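Local coordinates for protein (glyceraldehyde 3-phosphate dehydrogenase) (Sulfolobus solfataricus, PDB 1B7G), which catalyses the phosphorylating oxidation of D-glyceraldehyde 3-phosphate in glycolysis, working with NAD or NADP as cofactor but with a marked preference for NADP, at residues D310-R313 and A314-L318; E39-I42 and A43-G47; T150-K153 and V154-E158; A91-K94 and P95-L98. The protein carries 1 engineered substitution. All blocks are in the same frame, centred on the assembly; numbering follows the deposited sequence.

Contact 1: D310-R313 and A314-L318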
ATOM      1  N   ASP A 310      -1.418  -2.132  24.468  1.00 24.85           N
ATOM      2  CA  ASP A 310      -1.480  -2.915  25.710  1.00 24.11           C
ATOM      3  C   ASP A 310      -0.518  -2.430  26.757  1.00 26.27           C
ATOM      4  O   ASP A 310      -0.822  -2.455  27.977  1.00 27.26           O
ATOM      5  CB  ASP A 310      -1.261  -4.397  25.402  1.00 25.19           C
ATOM      6  CG  ASP A 310      -2.364  -4.976  24.559  1.00 34.25           C
ATOM      7  OD1 ASP A 310      -3.537  -4.577  24.792  1.00 30.37           O
ATOM      8  OD2 ASP A 310      -2.102  -5.826  23.678  1.00 28.34           O
ATOM      9  N   ALA A 311       0.679  -1.993  26.340  1.00 25.86           N
ATOM     10  CA  ALA A 311       1.683  -1.512  27.239  1.00 28.71           C
ATOM     11  C   ALA A 311       1.126  -0.294  28.013  1.00 29.72           C
ATOM     12  O   ALA A 311       1.465  -0.133  29.189  1.00 25.94           O
ATOM     13  CB  ALA A 311       3.008  -1.160  26.584  1.00 26.29           C
ATOM     14  N   ILE A 312       0.400   0.574  27.321  1.00 30.05           N
ATOM     15  CA  ILE A 312      -0.214   1.721  28.008  1.00 30.05           C
ATOM     16  C   ILE A 312      -1.110   1.189  29.124  1.00 23.19           C
ATOM     17  O   ILE A 312      -1.006   1.590  30.267  1.00 29.44           O
ATOM     18  CB  ILE A 312      -1.044   2.581  27.042  1.00 31.21           C
ATOM     19  CG1 ILE A 312      -0.113   3.390  26.126  1.00 29.90           C
ATOM     20  CG2 ILE A 312      -1.969   3.514  27.812  1.00 24.41           C
ATOM     21  CD1 ILE A 312      -0.735   3.878  24.828  1.00 24.99           C
ATOM     22  N   ARG A 313      -1.942   0.212  28.814  1.00 22.10           N
ATOM     23  CA  ARG A 313      -2.850  -0.346  29.806  1.00 25.75           C
ATOM     24  C   ARG A 313      -2.126  -1.006  30.952  1.00 36.80           C
ATOM     25  O   ARG A 313      -2.535  -0.792  32.111  1.00 29.45           O
ATOM     26  CB  ARG A 313      -3.869  -1.279  29.138  1.00 22.22           C
ATOM     27  CG  ARG A 313      -4.723  -0.535  28.135  1.00 25.86           C
ATOM     28  CD  ARG A 313      -6.188  -0.975  28.178  1.00 29.28           C
ATOM     29  NE  ARG A 313      -6.955  -0.268  27.143  1.00 25.72           N
ATOM     30  CZ  ARG A 313      -7.019  -0.631  25.866  1.00 43.15           C
ATOM     31  NH1 ARG A 313      -6.376  -1.722  25.404  1.00 29.67           N
ATOM     32  NH2 ARG A 313      -7.749   0.137  25.064  1.00 29.50           N
ATOM     33  N   ALA A 314      -1.026  -1.752  30.698  1.00 26.68           N
ATOM     34  CA  ALA A 314      -0.265  -2.348  31.766  1.00 28.29           C
ATOM     35  C   ALA A 314       0.357  -1.310  32.702  1.00 29.29           C
ATOM     36  O   ALA A 314       0.196  -1.323  33.920  1.00 28.73           O
ATOM     37  CB  ALA A 314       0.864  -3.228  31.226  1.00 27.98           C
ATOM     38  N   SER A 315       1.114  -0.388  32.131  1.00 22.20           N
ATOM     39  CA  SER A 315       1.773   0.660  32.867  1.00 29.40           C
ATOM     40  C   SER A 315       0.785   1.418  33.781  1.00 33.36           C
ATOM     41  O   SER A 315       1.112   1.693  34.929  1.00 26.89           O
ATOM     42  CB  SER A 315       2.353   1.674  31.890  1.00 19.56           C
ATOM     43  OG  SER A 315       3.162   2.651  32.461  1.00 25.79           O
ATOM     44  N   MET A 316      -0.379   1.763  33.229  1.00 31.82           N
ATOM     45  CA  MET A 316      -1.359   2.568  33.970  1.00 34.64           C
ATOM     46  C   MET A 316      -2.338   1.709  34.746  1.00 34.29           C
ATOM     47  O   MET A 316      -3.300   2.239  35.296  1.00 37.82           O
ATOM     48  CB  MET A 316      -2.154   3.442  33.011  1.00 27.71           C
ATOM     49  CG  MET A 316      -1.343   4.352  32.120  1.00 23.51           C
ATOM     50  SD  MET A 316      -0.447   5.611  33.045  1.00 40.74           S
ATOM     51  CE  MET A 316      -1.832   6.658  33.522  1.00 38.94           C
ATOM     52  N   LYS A 317      -2.145   0.405  34.770  1.00 28.58           N
ATOM     53  CA  LYS A 317      -2.973  -0.531  35.522  1.00 32.85           C
ATOM     54  C   LYS A 317      -4.449  -0.321  35.208  1.00 35.43           C
ATOM     55  O   LYS A 317      -5.303  -0.279  36.106  1.00 29.52           O
ATOM     56  CB  LYS A 317      -2.681  -0.319  37.016  1.00 27.84           C
ATOM     57  CG  LYS A 317      -1.202  -0.419  37.372  1.00 32.68           C
ATOM     58  CD  LYS A 317      -0.915   0.021  38.807  1.00 35.14           C
ATOM     59  CE  LYS A 317      -0.957   1.536  38.964  1.00 40.11           C
ATOM     60  NZ  LYS A 317      -0.662   1.932  40.386  1.00 35.90           N
ATOM     61  N   LEU A 318      -4.794  -0.241  33.922  1.00 31.40           N
ATOM     62  CA  LEU A 318      -6.175   0.047  33.540  1.00 32.90           C
ATOM     63  C   LEU A 318      -7.105  -1.130  33.592  1.00 37.40           C
ATOM     64  O   LEU A 318      -8.303  -0.934  33.843  1.00 35.48           O
ATOM     65  CB  LEU A 318      -6.231   0.674  32.140  1.00 31.92           C
ATOM     66  CG  LEU A 318      -5.476   1.973  31.945  1.00 41.56           C
ATOM     67  CD1 LEU A 318      -5.632   2.487  30.518  1.00 30.32           C
ATOM     68  CD2 LEU A 318      -5.934   3.062  32.931  1.00 30.43           C
TER
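R313 and L318 meet where the helix 304-315 ends, the leucine lying across the arginine stem. CB of R313 lies 3.3 Å from the amide N of A314; CG, anti to the carbonyl carbon (chi1 -62°), then comes to 4.0 Å from CD1 of L318. Beyond CG the chain bends at chi2 and carries the guanidinium clear of L318: NH2 forms a salt bridge with D25, while NH1 bonds to the hydroxyls of S324 and T328. An arginine suits this buried place because its methylenes can pack against leucine while its nitrogens spread over several acceptors. D310 shares those hydroxyls through OD1, while its OD2 forms a salt bridge with R245. The leucine is brought back over R313 by a Schellman motif. L318 N donates to R313 O at 2.9 Å, nearly straight (169°). K317 N bonds to A314 O at 3.0 Å. K317, the C-prime residue, has a positive phi of 52°. Just before it the bonding is still regular alpha-helical, with M316 N to I312 O at 3.0 Å. CG of M316 also lies 4.4 Å from CG2 of I312, a loose apolar touch. I312 and M316 face strand 80-83, A311 and I312 meet I105 of strand 103-106, and R313 and A314 rest on Y125 of helix 121-128, so this helix end lies between the parallel sheet and a neighbouring helix.

Contact 2: E39-I42 and A43-G47; sequences EAFI and AHRRG
F41 holds CG anti to its amide nitrogen (chi1 -174°), while R45 has CG anti to its carbonyl carbon (chi1 -74°) and an extended chi2; together these torsions bring the arginine methylenes to the ring, the two side chains side by side and pointing the same way. CG of R45 sits over one face of the phenyl group, 4.3 Å from the ring centroid, a CH-pi contact, while CD comes to 3.3 Å from CE2 of F41; R45 is poorly ordered, so this closeness is approximate. Beyond a bend at chi3 the guanidinium stands 36° from the ring plane. Phenylalanine suits this site because it offers a flat apolar face to an aliphatic chain one turn later. Replacing F41 by an alanine is likely to leave the R45 methylenes without a ring face and Y253 of the second subunit without its aromatic partner. The backbone beneath is regular helix, with R45 N to F41 O at 2.9 Å; it closes in a Schellman motif at G47, whose positive phi fits glycine well. R46 directs its guanidinium to D18, and E39 pairs with K14 and K172. The helix 38-45 joins strand 26-32 to strand 50-51 in a beta-alpha-beta unit: A40 and H44 pack on I50, A43 lies against Y9, and F41 and I42 face I340 and L268 of the second subunit.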
ATOM      1  N   GLU A  39       4.283  13.889   6.259  1.00 35.40           N
ATOM      2  CA  GLU A  39       3.647  13.230   7.377  1.00 33.89           C
ATOM      3  C   GLU A  39       3.088  14.272   8.355  1.00 36.95           C
ATOM      4  O   GLU A  39       1.914  14.125   8.685  1.00 37.03           O
ATOM      5  CB  GLU A  39       4.542  12.244   8.129  1.00 30.90           C
ATOM      6  CG  GLU A  39       4.575  10.863   7.437  1.00 30.75           C
ATOM      7  CD  GLU A  39       5.894  10.142   7.695  1.00 44.46           C
ATOM      8  OE1 GLU A  39       6.951  10.807   7.768  1.00 38.32           O
ATOM      9  OE2 GLU A  39       5.884   8.902   7.844  1.00 36.99           O
ATOM     10  N   ALA A  40       3.855  15.299   8.717  1.00 34.56           N
ATOM     11  CA  ALA A  40       3.326  16.376   9.541  1.00 35.25           C
ATOM     12  C   ALA A  40       2.169  17.121   8.875  1.00 37.34           C
ATOM     13  O   ALA A  40       1.177  17.459   9.530  1.00 36.25           O
ATOM     14  CB  ALA A  40       4.428  17.370   9.909  1.00 35.38           C
ATOM     15  N   PHE A  41       2.252  17.409   7.581  1.00 33.04           N
ATOM     16  CA  PHE A  41       1.188  18.061   6.847  1.00 38.04           C
ATOM     17  C   PHE A  41      -0.121  17.294   7.024  1.00 41.26           C
ATOM     18  O   PHE A  41      -1.175  17.785   7.431  1.00 33.90           O
ATOM     19  CB  PHE A  41       1.527  18.084   5.340  1.00 33.54           C
ATOM     20  CG  PHE A  41       0.527  18.882   4.531  1.00 35.43           C
ATOM     21  CD1 PHE A  41       0.440  20.251   4.687  1.00 44.22           C
ATOM     22  CD2 PHE A  41      -0.304  18.273   3.616  1.00 42.84           C
ATOM     23  CE1 PHE A  41      -0.467  20.992   3.952  1.00 48.28           C
ATOM     24  CE2 PHE A  41      -1.214  18.997   2.878  1.00 46.84           C
ATOM     25  CZ  PHE A  41      -1.301  20.373   3.046  1.00 40.89           C
ATOM     26  N   ILE A  42      -0.040  16.001   6.709  1.00 36.28           N
ATOM     27  CA  ILE A  42      -1.189  15.110   6.786  1.00 36.38           C
ATOM     28  C   ILE A  42      -1.739  14.953   8.185  1.00 36.35           C
ATOM     29  O   ILE A  42      -2.981  14.917   8.333  1.00 37.66           O
ATOM     30  CB  ILE A  42      -0.901  13.763   6.095  1.00 28.82           C
ATOM     31  CG1 ILE A  42      -0.566  14.035   4.641  1.00 30.65           C
ATOM     32  CG2 ILE A  42      -2.119  12.837   6.253  1.00 30.97           C
ATOM     33  CD1 ILE A  42      -0.264  12.843   3.767  1.00 33.26           C
ATOM     34  N   ALA A  43      -0.915  14.952   9.218  1.00 30.64           N
ATOM     35  CA  ALA A  43      -1.411  14.889  10.589  1.00 31.57           C
ATOM     36  C   ALA A  43      -2.225  16.160  10.901  1.00 36.71           C
ATOM     37  O   ALA A  43      -3.328  16.127  11.465  1.00 33.40           O
ATOM     38  CB  ALA A  43      -0.228  14.799  11.544  1.00 34.01           C
ATOM     39  N   HIS A  44      -1.600  17.311  10.608  1.00 34.14           N
ATOM     40  CA  HIS A  44      -2.186  18.601  10.802  1.00 36.13           C
ATOM     41  C   HIS A  44      -3.579  18.699  10.150  1.00 42.03           C
ATOM     42  O   HIS A  44      -4.520  19.141  10.807  1.00 38.00           O
ATOM     43  CB  HIS A  44      -1.352  19.770  10.253  1.00 36.95           C
ATOM     44  CG  HIS A  44      -2.134  21.055  10.440  1.00 43.06           C
ATOM     45  ND1 HIS A  44      -2.818  21.277  11.622  1.00 44.89           N
ATOM     46  CD2 HIS A  44      -2.384  22.113   9.646  1.00 51.07           C
ATOM     47  CE1 HIS A  44      -3.431  22.450  11.545  1.00 48.07           C
ATOM     48  NE2 HIS A  44      -3.192  22.973  10.363  1.00 45.73           N
ATOM     49  N   ARG A  45      -3.670  18.273   8.905  1.00 38.44           N
ATOM     50  CA  ARG A  45      -4.915  18.255   8.174  1.00 49.38           C
ATOM     51  C   ARG A  45      -5.958  17.359   8.804  1.00 51.53           C
ATOM     52  O   ARG A  45      -7.147  17.680   8.746  1.00 54.06           O
ATOM     53  CB  ARG A  45      -4.687  17.876   6.706  1.00 54.20           C
ATOM     54  CG  ARG A  45      -4.041  19.028   5.930  1.00 74.72           C
ATOM     55  CD  ARG A  45      -4.070  18.780   4.435  1.00 86.28           C
ATOM     56  NE  ARG A  45      -5.318  19.144   3.793  1.00 90.42           N
ATOM     57  CZ  ARG A  45      -6.397  18.376   3.703  1.00 95.29           C
ATOM     58  NH1 ARG A  45      -6.418  17.149   4.208  1.00 95.95           N
ATOM     59  NH2 ARG A  45      -7.477  18.848   3.088  1.00 95.42           N
ATOM     60  N   ARG A  46      -5.559  16.290   9.495  1.00 49.43           N
ATOM     61  CA  ARG A  46      -6.520  15.471  10.206  1.00 45.65           C
ATOM     62  C   ARG A  46      -6.862  16.028  11.581  1.00 45.36           C
ATOM     63  O   ARG A  46      -7.518  15.334  12.369  1.00 41.64           O
ATOM     64  CB  ARG A  46      -5.965  14.046  10.347  1.00 53.28           C
ATOM     65  CG  ARG A  46      -6.012  13.280   9.034  1.00 42.62           C
ATOM     66  CD  ARG A  46      -5.663  11.827   9.245  1.00 47.85           C
ATOM     67  NE  ARG A  46      -6.404  11.231  10.357  1.00 48.22           N
ATOM     68  CZ  ARG A  46      -5.898  10.243  11.101  1.00 55.16           C
ATOM     69  NH1 ARG A  46      -4.682   9.757  10.854  1.00 38.27           N
ATOM     70  NH2 ARG A  46      -6.623   9.740  12.092  1.00 40.68           N
ATOM     71  N   GLY A  47      -6.340  17.200  11.953  1.00 38.92           N
ATOM     72  CA  GLY A  47      -6.669  17.789  13.243  1.00 44.14           C
ATOM     73  C   GLY A  47      -5.779  17.354  14.390  1.00 44.40           C
ATOM     74  O   GLY A  47      -6.002  17.701  15.561  1.00 38.63           O
TER

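Contact 3: T150-K153 and V154-E158; sequences TVNK and VSKVE
V151 O, in the last part of the helix 139-152, collects two amides, V154 N at 2.8 Å and more weakly S155 N, after which S155 takes an extended backbone and the chain doubles back. N152 bridges this bend. Its CG is anti to the amide nitrogen (chi1 -162°), which swings the carboxamide alongside the returning chain, and OD1 accepts from V157 N at 2.9 Å in a nearly straight bond (166°). The same oxygen lies 3.3 Å from CA of K156, and a water donates weakly to it and to V157 O. Asparagine fits because its short side chain places a carbonyl oxygen just where the amide of V157 arrives at the start of a strand. A second tie comes from the backbone, with CA of N152 making a CH···O contact to S155 O at 3.4 Å. In the fold this is the turn from the helix that begins with the nucleophile C139, assigned by similarity, into strand 157-167 of the mixed sheet in the C-terminal domain. Below the turn the valines meet: CG1 of V151 comes to 4.1 Å from CG2 of V157, their side chains crossing at about a right angle. Both branched residues also pack on L227 of strand 219-227, and their compact apolar shape suits the layer between helix and sheet. V154 faces V239 and I236 of the helix 233-241, whereas S155 turns its hydroxyl to D229.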
ATOM      1  N   THR A 150       3.154 -18.664  22.536  1.00 28.22           N
ATOM      2  CA  THR A 150       2.065 -19.488  22.059  1.00 22.08           C
ATOM      3  C   THR A 150       2.433 -20.974  21.968  1.00 33.29           C
ATOM      4  O   THR A 150       1.611 -21.816  22.405  1.00 30.89           O
ATOM      5  CB  THR A 150       1.544 -19.046  20.671  1.00 22.31           C
ATOM      6  OG1 THR A 150       1.185 -17.659  20.773  1.00 27.28           O
ATOM      7  CG2 THR A 150       0.394 -19.894  20.184  1.00 18.09           C
ATOM      8  N   VAL A 151       3.574 -21.348  21.405  1.00 25.58           N
ATOM      9  CA  VAL A 151       3.952 -22.752  21.243  1.00 30.91           C
ATOM     10  C   VAL A 151       4.127 -23.444  22.594  1.00 30.25           C
ATOM     11  O   VAL A 151       3.829 -24.633  22.746  1.00 28.75           O
ATOM     12  CB  VAL A 151       5.208 -22.945  20.382  1.00 22.08           C
ATOM     13  CG1 VAL A 151       5.784 -24.349  20.462  1.00 25.48           C
ATOM     14  CG2 VAL A 151       4.861 -22.659  18.878  1.00 20.85           C
ATOM     15  N   ASN A 152       4.619 -22.711  23.564  1.00 29.39           N
ATOM     16  CA  ASN A 152       4.870 -23.030  24.936  1.00 33.30           C
ATOM     17  C   ASN A 152       3.635 -23.560  25.629  1.00 35.12           C
ATOM     18  O   ASN A 152       3.750 -24.434  26.472  1.00 32.62           O
ATOM     19  CB  ASN A 152       5.481 -21.830  25.688  1.00 35.54           C
ATOM     20  CG  ASN A 152       6.166 -22.183  26.985  1.00 53.83           C
ATOM     21  OD1 ASN A 152       7.260 -22.772  27.075  1.00 33.13           O
ATOM     22  ND2 ASN A 152       5.525 -21.781  28.088  1.00 38.58           N
ATOM     23  N   LYS A 153       2.437 -23.207  25.175  1.00 34.89           N
ATOM     24  CA  LYS A 153       1.211 -23.794  25.680  1.00 36.92           C
ATOM     25  C   LYS A 153       1.065 -25.263  25.301  1.00 40.06           C
ATOM     26  O   LYS A 153       0.310 -26.021  25.940  1.00 41.03           O
ATOM     27  CB  LYS A 153       0.015 -23.023  25.138  1.00 30.40           C
ATOM     28  CG  LYS A 153      -0.076 -21.585  25.616  1.00 30.00           C
ATOM     29  CD  LYS A 153      -1.381 -20.928  25.123  1.00 38.63           C
ATOM     30  CE  LYS A 153      -1.308 -19.420  25.313  1.00 44.19           C
ATOM     31  NZ  LYS A 153      -2.631 -18.767  25.469  1.00 62.87           N
ATOM     32  N   VAL A 154       1.681 -25.697  24.219  1.00 36.61           N
ATOM     33  CA  VAL A 154       1.578 -27.089  23.787  1.00 34.41           C
ATOM     34  C   VAL A 154       2.631 -27.914  24.523  1.00 41.40           C
ATOM     35  O   VAL A 154       2.299 -28.991  25.029  1.00 38.63           O
ATOM     36  CB  VAL A 154       1.713 -27.236  22.274  1.00 34.74           C
ATOM     37  CG1 VAL A 154       1.750 -28.697  21.862  1.00 37.02           C
ATOM     38  CG2 VAL A 154       0.569 -26.502  21.597  1.00 33.34           C
ATOM     39  N   SER A 155       3.824 -27.349  24.675  1.00 34.69           N
ATOM     40  CA  SER A 155       4.900 -27.997  25.401  1.00 33.37           C
ATOM     41  C   SER A 155       6.003 -26.982  25.648  1.00 33.99           C
ATOM     42  O   SER A 155       6.276 -26.116  24.798  1.00 34.24           O
ATOM     43  CB  SER A 155       5.475 -29.212  24.678  1.00 33.66           C
ATOM     44  OG  SER A 155       6.685 -29.617  25.286  1.00 33.29           O
ATOM     45  N   LYS A 156       6.610 -27.063  26.825  1.00 30.19           N
ATOM     46  CA  LYS A 156       7.590 -26.058  27.200  1.00 32.00           C
ATOM     47  C   LYS A 156       8.680 -25.882  26.136  1.00 36.79           C
ATOM     48  O   LYS A 156       9.304 -26.874  25.746  1.00 32.37           O
ATOM     49  CB  LYS A 156       8.264 -26.469  28.511  1.00 31.67           C
ATOM     50  CG  LYS A 156       8.989 -25.290  29.137  1.00 34.57           C
ATOM     51  CD  LYS A 156       9.672 -25.677  30.432  1.00 51.41           C
ATOM     52  CE  LYS A 156      10.718 -24.634  30.813  1.00 57.44           C
ATOM     53  NZ  LYS A 156      10.175 -23.256  30.784  1.00 57.59           N
ATOM     54  N   VAL A 157       8.956 -24.655  25.733  1.00 30.89           N
ATOM     55  CA  VAL A 157      10.016 -24.372  24.774  1.00 31.41           C
ATOM     56  C   VAL A 157      11.341 -24.387  25.525  1.00 29.71           C
ATOM     57  O   VAL A 157      11.603 -23.598  26.435  1.00 30.04           O
ATOM     58  CB  VAL A 157       9.824 -23.028  24.048  1.00 30.41           C
ATOM     59  CG1 VAL A 157      11.022 -22.657  23.202  1.00 26.90           C
ATOM     60  CG2 VAL A 157       8.532 -23.129  23.224  1.00 25.58           C
ATOM     61  N   GLU A 158      12.171 -25.338  25.117  1.00 28.30           N
ATOM     62  CA  GLU A 158      13.449 -25.516  25.803  1.00 32.15           C
ATOM     63  C   GLU A 158      14.591 -24.860  25.064  1.00 31.87           C
ATOM     64  O   GLU A 158      15.577 -24.439  25.674  1.00 32.11           O
ATOM     65  CB  GLU A 158      13.666 -27.045  25.927  1.00 30.24           C
ATOM     66  CG  GLU A 158      12.636 -27.668  26.852  1.00 45.05           C
ATOM     67  CD  GLU A 158      12.835 -27.254  28.303  1.00 51.78           C
ATOM     68  OE1 GLU A 158      13.775 -26.480  28.596  1.00 51.80           O
ATOM     69  OE2 GLU A 158      12.054 -27.701  29.156  1.00 50.24           O
TER
HETATM   70  O   HOH W   1       9.925 -20.750  27.408  1.00 61.85           O

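Contact 4: A91-K94 and P95-L98; sequences AQYK and PIYL
Y97 lays its phenol against the backbone and CB of Y93, one turn back along the helix 89-99. The carbonyl oxygen of Y93 stands 3.6 Å above one face of the Y97 ring, toward its rim, and CB of Y93 is 3.5 Å from CZ of Y97. The two rings are nearly parallel (17°) but slid well apart, their centroids 5.9 Å from each other, so they hardly overlap. On its other flank Y93 brings CD1 to 4.0 Å from CD1 of I96. K94 sends CG anti to its amide nitrogen (chi1 176°) and then bends, so that CE reaches CD1 of L98 at 3.7 Å; its ammonium goes on to V114 O and makes a cation-pi contact with Y133. P95 has no N-H to give to the turn before, and the helix is kinked here. Regular bonding resumes just beyond, with Y97 N to Y93 O at 3.0 Å, close to linear (164°), and L98 N to K94 O at 3.1 Å. Tyrosine suits its buried place since the ring fills the space beside Y93 while the hydroxyl bonds to D83 and N7. A leucine in its place would probably leave D83 and N7 without that hydroxyl and open a gap beside Y93. The helix links strand 80-83 to strand 103-106, a beta-alpha-beta crossover of the Rossmann-type nucleotide-binding domain, and Y97 packs inward on V81 and A104 of these strands.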
ATOM      1  N   ALA A  91      16.366   7.336  25.091  1.00 33.13           N
ATOM      2  CA  ALA A  91      17.259   7.499  26.212  1.00 36.45           C
ATOM      3  C   ALA A  91      17.552   8.975  26.481  1.00 35.59           C
ATOM      4  O   ALA A  91      17.870   9.351  27.602  1.00 37.37           O
ATOM      5  CB  ALA A  91      18.583   6.773  25.907  1.00 36.92           C
ATOM      6  N   GLN A  92      17.496   9.789  25.443  1.00 36.57           N
ATOM      7  CA  GLN A  92      17.677  11.229  25.587  1.00 41.45           C
ATOM      8  C   GLN A  92      16.432  11.830  26.219  1.00 40.79           C
ATOM      9  O   GLN A  92      16.573  12.723  27.040  1.00 42.45           O
ATOM     10  CB  GLN A  92      17.968  11.866  24.236  1.00 45.98           C
ATOM     11  CG  GLN A  92      19.307  11.394  23.649  1.00 52.77           C
ATOM     12  CD  GLN A  92      19.587  12.051  22.312  1.00 60.77           C
ATOM     13  OE1 GLN A  92      19.041  13.108  21.988  1.00 64.62           O
ATOM     14  NE2 GLN A  92      20.455  11.431  21.518  1.00 71.32           N
ATOM     15  N   TYR A  93      15.235  11.293  25.927  1.00 38.76           N
ATOM     16  CA  TYR A  93      14.031  11.785  26.570  1.00 40.77           C
ATOM     17  C   TYR A  93      13.768  11.146  27.929  1.00 42.79           C
ATOM     18  O   TYR A  93      13.069  11.747  28.758  1.00 44.46           O
ATOM     19  CB  TYR A  93      12.797  11.641  25.684  1.00 39.38           C
ATOM     20  CG  TYR A  93      12.675  12.744  24.666  1.00 38.77           C
ATOM     21  CD1 TYR A  93      12.118  13.973  25.032  1.00 40.87           C
ATOM     22  CD2 TYR A  93      13.090  12.567  23.360  1.00 35.94           C
ATOM     23  CE1 TYR A  93      12.013  14.999  24.111  1.00 40.89           C
ATOM     24  CE2 TYR A  93      12.990  13.584  22.434  1.00 41.79           C
ATOM     25  CZ  TYR A  93      12.445  14.799  22.821  1.00 41.92           C
ATOM     26  OH  TYR A  93      12.325  15.798  21.894  1.00 41.89           O
ATOM     27  N   LYS A  94      14.382   9.995  28.246  1.00 38.36           N
ATOM     28  CA  LYS A  94      14.113   9.372  29.544  1.00 40.83           C
ATOM     29  C   LYS A  94      14.227  10.300  30.739  1.00 37.96           C
ATOM     30  O   LYS A  94      13.297  10.409  31.554  1.00 40.61           O
ATOM     31  CB  LYS A  94      14.892   8.062  29.668  1.00 33.66           C
ATOM     32  CG  LYS A  94      14.772   7.376  31.017  1.00 33.12           C
ATOM     33  CD  LYS A  94      13.338   6.997  31.326  1.00 35.37           C
ATOM     34  CE  LYS A  94      13.222   6.397  32.725  1.00 35.91           C
ATOM     35  NZ  LYS A  94      14.148   5.274  32.958  1.00 35.30           N
ATOM     36  N   PRO A  95      15.291  11.045  30.938  1.00 42.28           N
ATOM     37  CA  PRO A  95      15.410  11.987  32.044  1.00 43.03           C
ATOM     38  C   PRO A  95      14.329  13.061  32.033  1.00 45.13           C
ATOM     39  O   PRO A  95      13.841  13.460  33.103  1.00 48.07           O
ATOM     40  CB  PRO A  95      16.796  12.584  31.892  1.00 41.04           C
ATOM     41  CG  PRO A  95      17.229  12.290  30.498  1.00 41.67           C
ATOM     42  CD  PRO A  95      16.525  11.021  30.096  1.00 42.92           C
ATOM     43  N   ILE A  96      13.899  13.541  30.875  1.00 42.82           N
ATOM     44  CA  ILE A  96      12.809  14.526  30.797  1.00 46.87           C
ATOM     45  C   ILE A  96      11.490  13.968  31.280  1.00 47.21           C
ATOM     46  O   ILE A  96      10.808  14.544  32.150  1.00 42.32           O
ATOM     47  CB  ILE A  96      12.732  15.087  29.368  1.00 50.22           C
ATOM     48  CG1 ILE A  96      14.047  15.816  29.062  1.00 49.42           C
ATOM     49  CG2 ILE A  96      11.557  16.029  29.193  1.00 37.59           C
ATOM     50  CD1 ILE A  96      14.371  16.016  27.615  1.00 65.23           C
ATOM     51  N   TYR A  97      11.109  12.753  30.861  1.00 43.89           N
ATOM     52  CA  TYR A  97       9.886  12.143  31.390  1.00 44.41           C
ATOM     53  C   TYR A  97       9.972  11.948  32.909  1.00 41.32           C
ATOM     54  O   TYR A  97       8.975  12.027  33.632  1.00 40.07           O
ATOM     55  CB  TYR A  97       9.569  10.818  30.723  1.00 41.88           C
ATOM     56  CG  TYR A  97       9.576  10.774  29.216  1.00 39.41           C
ATOM     57  CD1 TYR A  97       9.078  11.805  28.438  1.00 39.12           C
ATOM     58  CD2 TYR A  97      10.076   9.643  28.567  1.00 35.91           C
ATOM     59  CE1 TYR A  97       9.074  11.739  27.056  1.00 38.90           C
ATOM     60  CE2 TYR A  97      10.062   9.559  27.182  1.00 36.37           C
ATOM     61  CZ  TYR A  97       9.573  10.601  26.427  1.00 38.62           C
ATOM     62  OH  TYR A  97       9.598  10.545  25.057  1.00 29.82           O
ATOM     63  N   LEU A  98      11.157  11.625  33.432  1.00 42.48           N
ATOM     64  CA  LEU A  98      11.292  11.420  34.868  1.00 43.48           C
ATOM     65  C   LEU A  98      11.098  12.722  35.657  1.00 43.32           C
ATOM     66  O   LEU A  98      10.475  12.724  36.733  1.00 40.42           O
ATOM     67  CB  LEU A  98      12.682  10.882  35.221  1.00 45.84           C
ATOM     68  CG  LEU A  98      12.851   9.369  35.108  1.00 49.65           C
ATOM     69  CD1 LEU A  98      14.335   9.022  35.065  1.00 47.15           C
ATOM     70  CD2 LEU A  98      12.119   8.676  36.236  1.00 52.05           C
TER

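From the N terminus, contact 2 comes first, on the helix between strands 26-32 and 50-51, and contact 4 follows on the helix between strands 80-83 and 103-106, so both belong to crossovers of the same parallel sheet. Contact 3 then turns the chain from the helix 139-152 into the mixed sheet of the C-terminal domain. Contact 1 comes last, on a helix that returns to the parallel sheet after the mixed one is complete. Each closes only a local turn; they run in series, none nesting or crossing. Contacts 1 and 4 have centres about 19 Å apart, whereas those of contacts 2 and 3 are about 44 Å apart.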